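Local coordinates for dihydropteridine reductase (Caenorhabditis elegans, PDB 1OOE), which probably catalyses the NADH- or NADPH-dependent reduction of quinonoid dihydrobiopterin to tetrahydrobiopterin, working as a homodimer of the short-chain dehydrogenase/reductase family, at residues T29-D34 against A41-L46; M174-D179 against K223-N228; D98-Q103 against I141-A146; S17-F22 against F200-L205. All blocks are in the same frame, centred on the assembly; numbering follows the deposited sequence.

Interaction 1 (T29-D34 against A41-L46); sequences TVLNID and ADSNIL
N32 and I45 belong to the parallel pairing of strands 29-34 and 43-46 at one edge of the Rossmann-type sheet. The backbone ladder runs through N32, whose N donates to S43 O at 2.9 Å and whose O accepts from I45 N at 2.7 Å; D34 N then reaches I45 O in a longer bond. Ahead of this ladder D42 grips V30 twice. D42 N donates to V30 O, and V30 N returns an almost straight bond (175°) to D42 OD1 at 3.1 Å, from above the carboxylate plane. Beside it, T29 CG2 rests on D42 CB. Amides pair on the face of N32 and N44. With CG anti to its N (chi1 167°), N32 brings its amide toward N44, and N32 ND2 donates to N44 OD1 at 2.9 Å, the planes 77° apart. N44 OD1 also accepts from N38 N. A leucine in place of N32 would probably leave N44 OD1 without this donor and its amide freer to turn. L20 of helix 14-25 packs on N32 and A41. The opposite face is largely aliphatic: L31 CG sits 3.8 Å from S43 CB, while S43 OG turns to S67, and I33 runs alongside I45, its CG1 3.6 Å from I45 CB.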
# COMPACT_ATOMS: atom_id res chain seq x y z
N THR A 29 10.25 6.76 -30.48
CA THR A 29 9.00 6.12 -30.86
C THR A 29 8.31 6.03 -29.50
O THR A 29 8.94 5.62 -28.52
CB THR A 29 9.23 4.69 -31.38
OG1 THR A 29 10.02 4.74 -32.58
CG2 THR A 29 7.90 4.01 -31.68
N VAL A 30 7.04 6.40 -29.42
CA VAL A 30 6.34 6.37 -28.14
C VAL A 30 5.09 5.50 -28.09
O VAL A 30 4.20 5.60 -28.93
CB VAL A 30 5.96 7.80 -27.69
CG1 VAL A 30 5.39 7.77 -26.28
CG2 VAL A 30 7.18 8.71 -27.77
N LEU A 31 5.04 4.64 -27.08
CA LEU A 31 3.89 3.77 -26.89
C LEU A 31 3.09 4.31 -25.72
O LEU A 31 3.63 4.55 -24.63
CB LEU A 31 4.35 2.34 -26.57
CG LEU A 31 5.07 1.56 -27.66
CD1 LEU A 31 6.49 2.08 -27.84
CD2 LEU A 31 5.11 0.08 -27.29
N ASN A 32 1.79 4.53 -25.94
CA ASN A 32 0.91 5.04 -24.89
C ASN A 32 0.04 3.93 -24.32
O ASN A 32 -0.49 3.10 -25.06
CB ASN A 32 -0.00 6.14 -25.44
CG ASN A 32 -1.15 6.46 -24.50
OD1 ASN A 32 -0.94 6.98 -23.40
ND2 ASN A 32 -2.37 6.16 -24.92
N ILE A 33 -0.09 3.91 -23.00
CA ILE A 33 -0.92 2.93 -22.32
C ILE A 33 -1.91 3.75 -21.49
O ILE A 33 -1.50 4.47 -20.58
CB ILE A 33 -0.10 2.03 -21.36
CG1 ILE A 33 0.92 1.21 -22.15
CG2 ILE A 33 -1.04 1.10 -20.60
CD1 ILE A 33 1.81 0.33 -21.28
N ASP A 34 -3.19 3.67 -21.83
CA ASP A 34 -4.19 4.42 -21.09
C ASP A 34 -5.59 3.89 -21.39
O ASP A 34 -5.75 2.94 -22.15
CB ASP A 34 -4.11 5.91 -21.45
CG ASP A 34 -4.42 6.82 -20.26
OD1 ASP A 34 -5.38 6.54 -19.53
OD2 ASP A 34 -3.69 7.81 -20.07
N ALA A 41 0.56 9.15 -30.45
CA ALA A 41 1.48 8.06 -30.15
C ALA A 41 1.68 7.13 -31.35
O ALA A 41 0.80 7.04 -32.21
CB ALA A 41 0.96 7.25 -28.97
N ASP A 42 2.82 6.45 -31.40
CA ASP A 42 3.11 5.53 -32.50
C ASP A 42 2.35 4.22 -32.30
O ASP A 42 2.01 3.54 -33.26
CB ASP A 42 4.61 5.24 -32.58
CG ASP A 42 5.42 6.47 -32.93
OD1 ASP A 42 5.71 7.28 -32.03
OD2 ASP A 42 5.77 6.63 -34.12
N SER A 43 2.10 3.89 -31.04
CA SER A 43 1.36 2.69 -30.68
C SER A 43 0.50 2.98 -29.46
O SER A 43 0.92 3.70 -28.55
CB SER A 43 2.32 1.53 -30.35
OG SER A 43 2.86 0.98 -31.54
N ASN A 44 -0.71 2.43 -29.45
CA ASN A 44 -1.63 2.63 -28.35
C ASN A 44 -2.05 1.30 -27.74
O ASN A 44 -2.53 0.40 -28.43
CB ASN A 44 -2.86 3.41 -28.81
CG ASN A 44 -2.62 4.90 -28.85
OD1 ASN A 44 -2.49 5.55 -27.80
ND2 ASN A 44 -2.55 5.47 -30.05
N ILE A 45 -1.85 1.19 -26.43
CA ILE A 45 -2.23 -0.00 -25.68
C ILE A 45 -3.50 0.39 -24.93
O ILE A 45 -3.49 1.32 -24.13
CB ILE A 45 -1.13 -0.37 -24.65
CG1 ILE A 45 0.22 -0.56 -25.37
CG2 ILE A 45 -1.52 -1.63 -23.89
CD1 ILE A 45 0.21 -1.61 -26.45
N LEU A 46 -4.59 -0.32 -25.21
CA LEU A 46 -5.88 -0.01 -24.59
C LEU A 46 -6.13 -0.71 -23.27
O LEU A 46 -6.06 -1.94 -23.17
CB LEU A 46 -7.01 -0.34 -25.56
CG LEU A 46 -8.43 0.00 -25.08
CD1 LEU A 46 -8.55 1.51 -24.88
CD2 LEU A 46 -9.44 -0.48 -26.11

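Interaction 2 (M174-D179 against K223-N228); sequences MPVTLD and KITTEN
I224 O is the polar focus between the two strands: V176 N donates to it at 3.1 Å in a nearly straight bond (168°), and a water lies 2.8 Å from I224 O. The same water accepts from T177 N at 2.9 Å, so it carries the link two residues past the end of strand 169-175. A second backbone bond, I224 N to M174 O at 3.1 Å, is less regular, for the donor stands 57° above the carbonyl plane. M174 bends at its last torsion (chi3 -61°), which turns CE back over K223, 3.9 Å from K223 N, and the two side chains cross at about a right angle. K223 itself stays extended, and its CE passes V176 CG2 on the way out. That methyl also meets T225 CG2 at 3.7 Å. On the other face P175 CB lies beside I224 CB, and F200 and I201 of helix 198-210 pack on I224. Beyond V176 the chain leaves the sheet, and a salt bridge from D179 to R184 ties it to helix 181-186. Such a loop after a parallel strand is characteristic of the short-chain dehydrogenase fold, where it commonly borders the nicotinamide site.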
# COMPACT_ATOMS: atom_id res chain seq x y z
N MET A 174 8.01 13.17 -6.88
CA MET A 174 7.01 13.68 -5.95
C MET A 174 6.91 15.21 -6.06
O MET A 174 7.40 15.94 -5.20
CB MET A 174 7.36 13.29 -4.51
CG MET A 174 7.58 11.79 -4.28
SD MET A 174 7.84 11.33 -2.55
CE MET A 174 9.37 12.26 -2.18
N PRO A 175 6.27 15.70 -7.13
CA PRO A 175 6.14 17.15 -7.28
C PRO A 175 5.08 17.72 -6.34
O PRO A 175 4.02 17.13 -6.16
CB PRO A 175 5.77 17.31 -8.75
CG PRO A 175 4.98 16.07 -9.03
CD PRO A 175 5.77 15.00 -8.33
N VAL A 176 5.38 18.86 -5.73
CA VAL A 176 4.44 19.50 -4.81
C VAL A 176 3.30 20.17 -5.58
O VAL A 176 2.13 20.00 -5.22
CB VAL A 176 5.18 20.56 -3.94
CG1 VAL A 176 4.17 21.34 -3.10
CG2 VAL A 176 6.19 19.86 -3.03
N THR A 177 3.64 20.90 -6.63
CA THR A 177 2.64 21.57 -7.46
C THR A 177 3.06 21.61 -8.93
O THR A 177 4.12 22.12 -9.27
CB THR A 177 2.42 23.03 -7.01
OG1 THR A 177 1.91 23.06 -5.67
CG2 THR A 177 1.44 23.73 -7.94
N LEU A 178 2.21 21.06 -9.80
CA LEU A 178 2.49 21.07 -11.23
C LEU A 178 1.60 22.10 -11.90
O LEU A 178 0.47 22.33 -11.45
CB LEU A 178 2.20 19.69 -11.85
CG LEU A 178 3.09 18.51 -11.48
CD1 LEU A 178 2.57 17.26 -12.17
CD2 LEU A 178 4.53 18.79 -11.90
N ASP A 179 2.09 22.72 -12.96
CA ASP A 179 1.30 23.70 -13.69
C ASP A 179 0.43 22.93 -14.68
O ASP A 179 0.93 22.41 -15.67
CB ASP A 179 2.22 24.67 -14.44
CG ASP A 179 1.45 25.76 -15.17
OD1 ASP A 179 0.21 25.79 -15.06
OD2 ASP A 179 2.10 26.59 -15.85
N LYS A 223 11.54 14.70 -4.30
CA LYS A 223 10.58 15.78 -4.06
C LYS A 223 10.96 16.96 -4.95
O LYS A 223 12.10 17.43 -4.93
CB LYS A 223 10.60 16.19 -2.58
CG LYS A 223 9.54 17.21 -2.20
CD LYS A 223 9.54 17.44 -0.70
CE LYS A 223 8.49 18.45 -0.27
NZ LYS A 223 8.49 18.62 1.21
N ILE A 224 10.01 17.43 -5.74
CA ILE A 224 10.26 18.52 -6.66
C ILE A 224 9.51 19.78 -6.25
O ILE A 224 8.29 19.78 -6.15
CB ILE A 224 9.88 18.12 -8.09
CG1 ILE A 224 10.65 16.85 -8.47
CG2 ILE A 224 10.18 19.25 -9.06
CD1 ILE A 224 10.32 16.30 -9.83
N THR A 225 10.27 20.85 -6.01
CA THR A 225 9.71 22.12 -5.60
C THR A 225 10.16 23.28 -6.49
O THR A 225 11.21 23.21 -7.14
CB THR A 225 10.10 22.44 -4.14
OG1 THR A 225 11.53 22.43 -4.02
CG2 THR A 225 9.51 21.40 -3.19
N THR A 226 9.37 24.34 -6.51
CA THR A 226 9.69 25.52 -7.30
C THR A 226 9.48 26.76 -6.44
O THR A 226 8.44 26.90 -5.79
CB THR A 226 8.80 25.61 -8.56
OG1 THR A 226 8.93 24.41 -9.33
CG2 THR A 226 9.20 26.80 -9.42
N GLU A 227 10.48 27.63 -6.41
CA GLU A 227 10.41 28.86 -5.62
C GLU A 227 11.12 29.96 -6.39
O GLU A 227 12.25 29.76 -6.86
CB GLU A 227 11.07 28.67 -4.26
CG GLU A 227 10.99 29.90 -3.37
CD GLU A 227 11.72 29.71 -2.05
OE1 GLU A 227 11.35 28.79 -1.29
OE2 GLU A 227 12.67 30.48 -1.78
N ASN A 228 10.48 31.11 -6.52
CA ASN A 228 11.06 32.23 -7.26
C ASN A 228 11.34 31.84 -8.70
O ASN A 228 12.29 32.34 -9.32
CB ASN A 228 12.35 32.70 -6.58
CG ASN A 228 12.10 33.45 -5.29
OD1 ASN A 228 11.54 32.90 -4.34
ND2 ASN A 228 12.51 34.71 -5.25
O HOH W 1 6.44 21.57 -7.17

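Interaction 3 (D98-Q103 against I141-A146); sequences DLMIKQ and IGYGMA
M100 and A146 join helix 93-118 to helix 141-158, two helices that in short-chain dehydrogenases typically form the subunit interface. Their segment axes come within 8.2 Å and run roughly parallel, 29° apart. Y143 stands where the family has the tyrosine of its YxxxK motif, consistent with a role in catalysis. The main apolar contacts are made with small residues of helix 141-158. A146 points toward the neighbouring helix, and its CB lies 3.5 Å from M100 O and 3.9 Å from M100 CB. M100 CB lies 3.9 Å from G142 O, and M100 CG rests 3.8 Å from Y143 CA. I101 adds its CD1, which reaches the CA and CB of A146 from the other flank. The contact between the segments is apolar; a salt bridge within the first joins K102 NZ to D98 OD2 at 2.7 Å, on the syn side of the carboxylate. The second subunit lies close by, with W53 of that subunit packing on D98 and I101 and L153 of that subunit on I141 and M145. W83 meets the Y143 ring edge-to-face. The remaining interaction is a Met-aromatic contact. M100 is bent at chi2 (-56°) and again at chi3, which lays its sulfur beside the tyrosine ring rather than over it: SD is in the ring plane at its edge, 3.7 Å from Y143 CD1.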
# COMPACT_ATOMS: atom_id res chain seq x y z
N ASP A 98 -10.30 2.19 -2.27
CA ASP A 98 -10.31 1.20 -3.35
C ASP A 98 -9.91 1.87 -4.67
O ASP A 98 -9.07 1.35 -5.41
CB ASP A 98 -11.72 0.59 -3.46
CG ASP A 98 -11.84 -0.44 -4.56
OD1 ASP A 98 -11.12 -1.47 -4.50
OD2 ASP A 98 -12.66 -0.23 -5.48
N LEU A 99 -10.50 3.02 -4.95
CA LEU A 99 -10.18 3.75 -6.18
C LEU A 99 -8.71 4.14 -6.23
O LEU A 99 -8.10 4.13 -7.30
CB LEU A 99 -11.05 5.00 -6.30
CG LEU A 99 -12.54 4.79 -6.56
CD1 LEU A 99 -13.26 6.13 -6.50
CD2 LEU A 99 -12.74 4.15 -7.93
N MET A 100 -8.15 4.50 -5.08
CA MET A 100 -6.75 4.90 -5.03
C MET A 100 -5.77 3.75 -5.25
O MET A 100 -4.71 3.95 -5.84
CB MET A 100 -6.45 5.63 -3.72
CG MET A 100 -7.13 7.00 -3.63
SD MET A 100 -6.70 8.10 -5.02
CE MET A 100 -8.03 7.75 -6.20
N ILE A 101 -6.11 2.56 -4.79
CA ILE A 101 -5.24 1.41 -5.01
C ILE A 101 -5.27 1.12 -6.51
O ILE A 101 -4.23 0.93 -7.15
CB ILE A 101 -5.73 0.15 -4.26
CG1 ILE A 101 -5.56 0.34 -2.74
CG2 ILE A 101 -4.98 -1.09 -4.75
CD1 ILE A 101 -4.12 0.33 -2.25
N LYS A 102 -6.48 1.10 -7.07
CA LYS A 102 -6.67 0.83 -8.50
C LYS A 102 -5.98 1.85 -9.40
O LYS A 102 -5.48 1.49 -10.47
CB LYS A 102 -8.16 0.78 -8.83
CG LYS A 102 -8.86 -0.46 -8.30
CD LYS A 102 -10.38 -0.37 -8.40
CE LYS A 102 -11.02 -1.70 -8.05
NZ LYS A 102 -12.50 -1.60 -7.85
N GLN A 103 -5.93 3.10 -8.97
CA GLN A 103 -5.32 4.15 -9.78
C GLN A 103 -3.80 4.28 -9.67
O GLN A 103 -3.13 4.48 -10.69
CB GLN A 103 -5.98 5.50 -9.46
CG GLN A 103 -7.36 5.65 -10.06
CD GLN A 103 -8.07 6.91 -9.62
OE1 GLN A 103 -7.46 7.98 -9.53
NE2 GLN A 103 -9.36 6.81 -9.35
N ILE A 141 -6.73 9.30 3.88
CA ILE A 141 -6.11 8.03 4.24
C ILE A 141 -5.88 7.04 3.11
O ILE A 141 -4.80 6.45 3.02
CB ILE A 141 -6.92 7.37 5.39
CG1 ILE A 141 -6.89 8.29 6.61
CG2 ILE A 141 -6.34 6.01 5.73
CD1 ILE A 141 -7.64 7.77 7.83
N GLY A 142 -6.86 6.87 2.23
CA GLY A 142 -6.71 5.94 1.12
C GLY A 142 -5.60 6.36 0.17
O GLY A 142 -4.77 5.54 -0.24
N TYR A 143 -5.59 7.63 -0.19
CA TYR A 143 -4.57 8.16 -1.09
C TYR A 143 -3.21 7.92 -0.43
O TYR A 143 -2.26 7.46 -1.08
CB TYR A 143 -4.78 9.66 -1.30
CG TYR A 143 -3.80 10.31 -2.24
CD1 TYR A 143 -3.83 10.04 -3.61
CD2 TYR A 143 -2.85 11.22 -1.77
CE1 TYR A 143 -2.94 10.65 -4.49
CE2 TYR A 143 -1.95 11.83 -2.64
CZ TYR A 143 -2.00 11.55 -3.99
OH TYR A 143 -1.13 12.17 -4.85
N GLY A 144 -3.12 8.24 0.86
CA GLY A 144 -1.87 8.06 1.58
C GLY A 144 -1.37 6.62 1.55
O GLY A 144 -0.19 6.39 1.28
N MET A 145 -2.27 5.67 1.83
CA MET A 145 -1.94 4.24 1.84
C MET A 145 -1.43 3.76 0.49
O MET A 145 -0.42 3.06 0.40
CB MET A 145 -3.17 3.40 2.15
CG MET A 145 -3.71 3.48 3.54
SD MET A 145 -4.74 2.03 3.78
CE MET A 145 -6.20 2.45 2.86
N ALA A 146 -2.20 4.10 -0.54
CA ALA A 146 -1.88 3.70 -1.91
C ALA A 146 -0.50 4.20 -2.32
O ALA A 146 0.32 3.44 -2.83
CB ALA A 146 -2.94 4.24 -2.87

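Interaction 4 (S17-F22 against F200-L205); sequences SAILEF and FISEHL
F22 and S202 meet with the phenyl ring slanted against the backbone of the second helix. The ring is carried across by a first torsion that sets CG opposite the backbone N (chi1 -170°), and it lies against segment 200-205 of helix 198-210. F22 CD2 touches S202 CB at 3.6 Å, F22 CE2 comes within 3.5 Å of S202 O, and F22 CZ meets E203 CG at 3.8 Å. The E203 side chain crosses the phenylalanine at about a right angle, with its carboxylate plane turned 41° from the ring. Replacing F22 by alanine would probably open a gap beside S202 and leave the aliphatic part of E203 without its support. A turn before F22, I19 meets L205, which lies a turn after S202; they too cross at about a right angle, with I19 CD1 3.6 Å from L205 CD1. Within the second helix H204 folds back on F200, H204 ND1 donating to F200 O at 2.8 Å. The segment axes stand 9.2 Å apart at 47°. Helix 14-25 begins within what is probably a glycine-rich GxGxxG turn, and its packing beside a late helix over the parallel sheet is characteristic of the Rossmann-type short-chain dehydrogenase fold.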
# COMPACT_ATOMS: atom_id res chain seq x y z
N SER A 17 0.82 13.44 -21.46
CA SER A 17 0.78 13.92 -22.83
C SER A 17 1.99 14.81 -23.11
O SER A 17 2.55 14.78 -24.21
CB SER A 17 -0.52 14.70 -23.08
OG SER A 17 -0.56 15.22 -24.40
N ALA A 18 2.40 15.59 -22.11
CA ALA A 18 3.56 16.46 -22.27
C ALA A 18 4.82 15.63 -22.48
O ALA A 18 5.66 15.95 -23.32
CB ALA A 18 3.72 17.35 -21.04
N ILE A 19 4.96 14.57 -21.69
CA ILE A 19 6.11 13.68 -21.79
C ILE A 19 6.13 12.99 -23.15
O ILE A 19 7.16 12.95 -23.83
CB ILE A 19 6.09 12.62 -20.66
CG1 ILE A 19 6.29 13.31 -19.31
CG2 ILE A 19 7.20 11.58 -20.88
CD1 ILE A 19 5.99 12.44 -18.12
N LEU A 20 4.98 12.46 -23.56
CA LEU A 20 4.86 11.78 -24.84
C LEU A 20 5.25 12.70 -25.99
O LEU A 20 6.04 12.33 -26.86
CB LEU A 20 3.43 11.26 -25.03
CG LEU A 20 3.12 10.40 -26.26
CD1 LEU A 20 1.87 9.55 -25.99
CD2 LEU A 20 2.92 11.27 -27.48
N GLU A 21 4.70 13.91 -26.00
CA GLU A 21 5.01 14.88 -27.05
C GLU A 21 6.49 15.24 -27.07
O GLU A 21 7.10 15.35 -28.13
CB GLU A 21 4.18 16.15 -26.87
CG GLU A 21 2.69 16.00 -27.16
CD GLU A 21 2.42 15.51 -28.57
OE1 GLU A 21 3.23 15.81 -29.47
OE2 GLU A 21 1.38 14.85 -28.78
N PHE A 22 7.07 15.43 -25.88
CA PHE A 22 8.47 15.81 -25.77
C PHE A 22 9.42 14.75 -26.32
O PHE A 22 10.35 15.07 -27.06
CB PHE A 22 8.82 16.11 -24.31
CG PHE A 22 10.17 16.74 -24.13
CD1 PHE A 22 10.40 18.04 -24.55
CD2 PHE A 22 11.21 16.03 -23.54
CE1 PHE A 22 11.65 18.63 -24.39
CE2 PHE A 22 12.47 16.61 -23.37
CZ PHE A 22 12.69 17.91 -23.80
N PHE A 200 9.94 20.79 -17.06
CA PHE A 200 11.04 20.50 -16.14
C PHE A 200 11.14 18.99 -15.99
O PHE A 200 12.24 18.43 -15.95
CB PHE A 200 10.77 21.13 -14.77
CG PHE A 200 11.91 20.98 -13.80
CD1 PHE A 200 13.08 21.73 -13.95
CD2 PHE A 200 11.82 20.11 -12.72
CE1 PHE A 200 14.13 21.61 -13.04
CE2 PHE A 200 12.86 19.98 -11.80
CZ PHE A 200 14.02 20.73 -11.96
N ILE A 201 9.99 18.34 -15.89
CA ILE A 201 9.92 16.89 -15.74
C ILE A 201 10.31 16.17 -17.03
O ILE A 201 11.15 15.26 -17.01
CB ILE A 201 8.49 16.44 -15.32
CG1 ILE A 201 8.09 17.13 -14.01
CG2 ILE A 201 8.44 14.93 -15.17
CD1 ILE A 201 8.98 16.79 -12.84
N SER A 202 9.73 16.58 -18.15
CA SER A 202 10.03 15.95 -19.43
C SER A 202 11.52 16.05 -19.74
O SER A 202 12.14 15.08 -20.20
CB SER A 202 9.23 16.61 -20.56
OG SER A 202 7.84 16.48 -20.34
N GLU A 203 12.10 17.22 -19.47
CA GLU A 203 13.52 17.44 -19.71
C GLU A 203 14.38 16.52 -18.85
O GLU A 203 15.36 15.95 -19.34
CB GLU A 203 13.87 18.91 -19.43
CG GLU A 203 13.53 19.83 -20.60
CD GLU A 203 13.54 21.30 -20.20
OE1 GLU A 203 14.34 21.68 -19.33
OE2 GLU A 203 12.74 22.07 -20.77
N HIS A 204 14.02 16.35 -17.58
CA HIS A 204 14.81 15.47 -16.73
C HIS A 204 14.66 14.01 -17.13
O HIS A 204 15.62 13.24 -17.05
CB HIS A 204 14.47 15.66 -15.26
CG HIS A 204 15.18 16.83 -14.63
ND1 HIS A 204 14.83 18.13 -14.90
CD2 HIS A 204 16.24 16.88 -13.80
CE1 HIS A 204 15.66 18.94 -14.26
NE2 HIS A 204 16.53 18.20 -13.59
N LEU A 205 13.47 13.60 -17.57
CA LEU A 205 13.31 12.22 -17.99
C LEU A 205 14.19 11.93 -19.20
O LEU A 205 14.82 10.87 -19.27
CB LEU A 205 11.84 11.92 -18.32
CG LEU A 205 10.88 11.85 -17.14
CD1 LEU A 205 9.46 11.65 -17.65
CD2 LEU A 205 11.28 10.71 -16.21

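In the fold
From the N terminus, helix 14-25 supplies the first half of interaction 4, but segment 200-205 comes 178 residues after segment 17-22, so this contact spans most of the chain. Within that span interaction 1 closes a short loop between neighbouring strands, and interaction 3 later closes a longer one between helices 93-118 and 141-158; the two follow in series. Interaction 2 opens after interaction 3 has closed and ends beyond helix 198-210, so it crosses interaction 4. Interactions 1 and 2 lie toward different ends of the same sheet, about 27 Å apart between centres. Interaction 4 touches both, through L20 on V30 and I201 on I224; interaction 3 stands apart, near the second subunit.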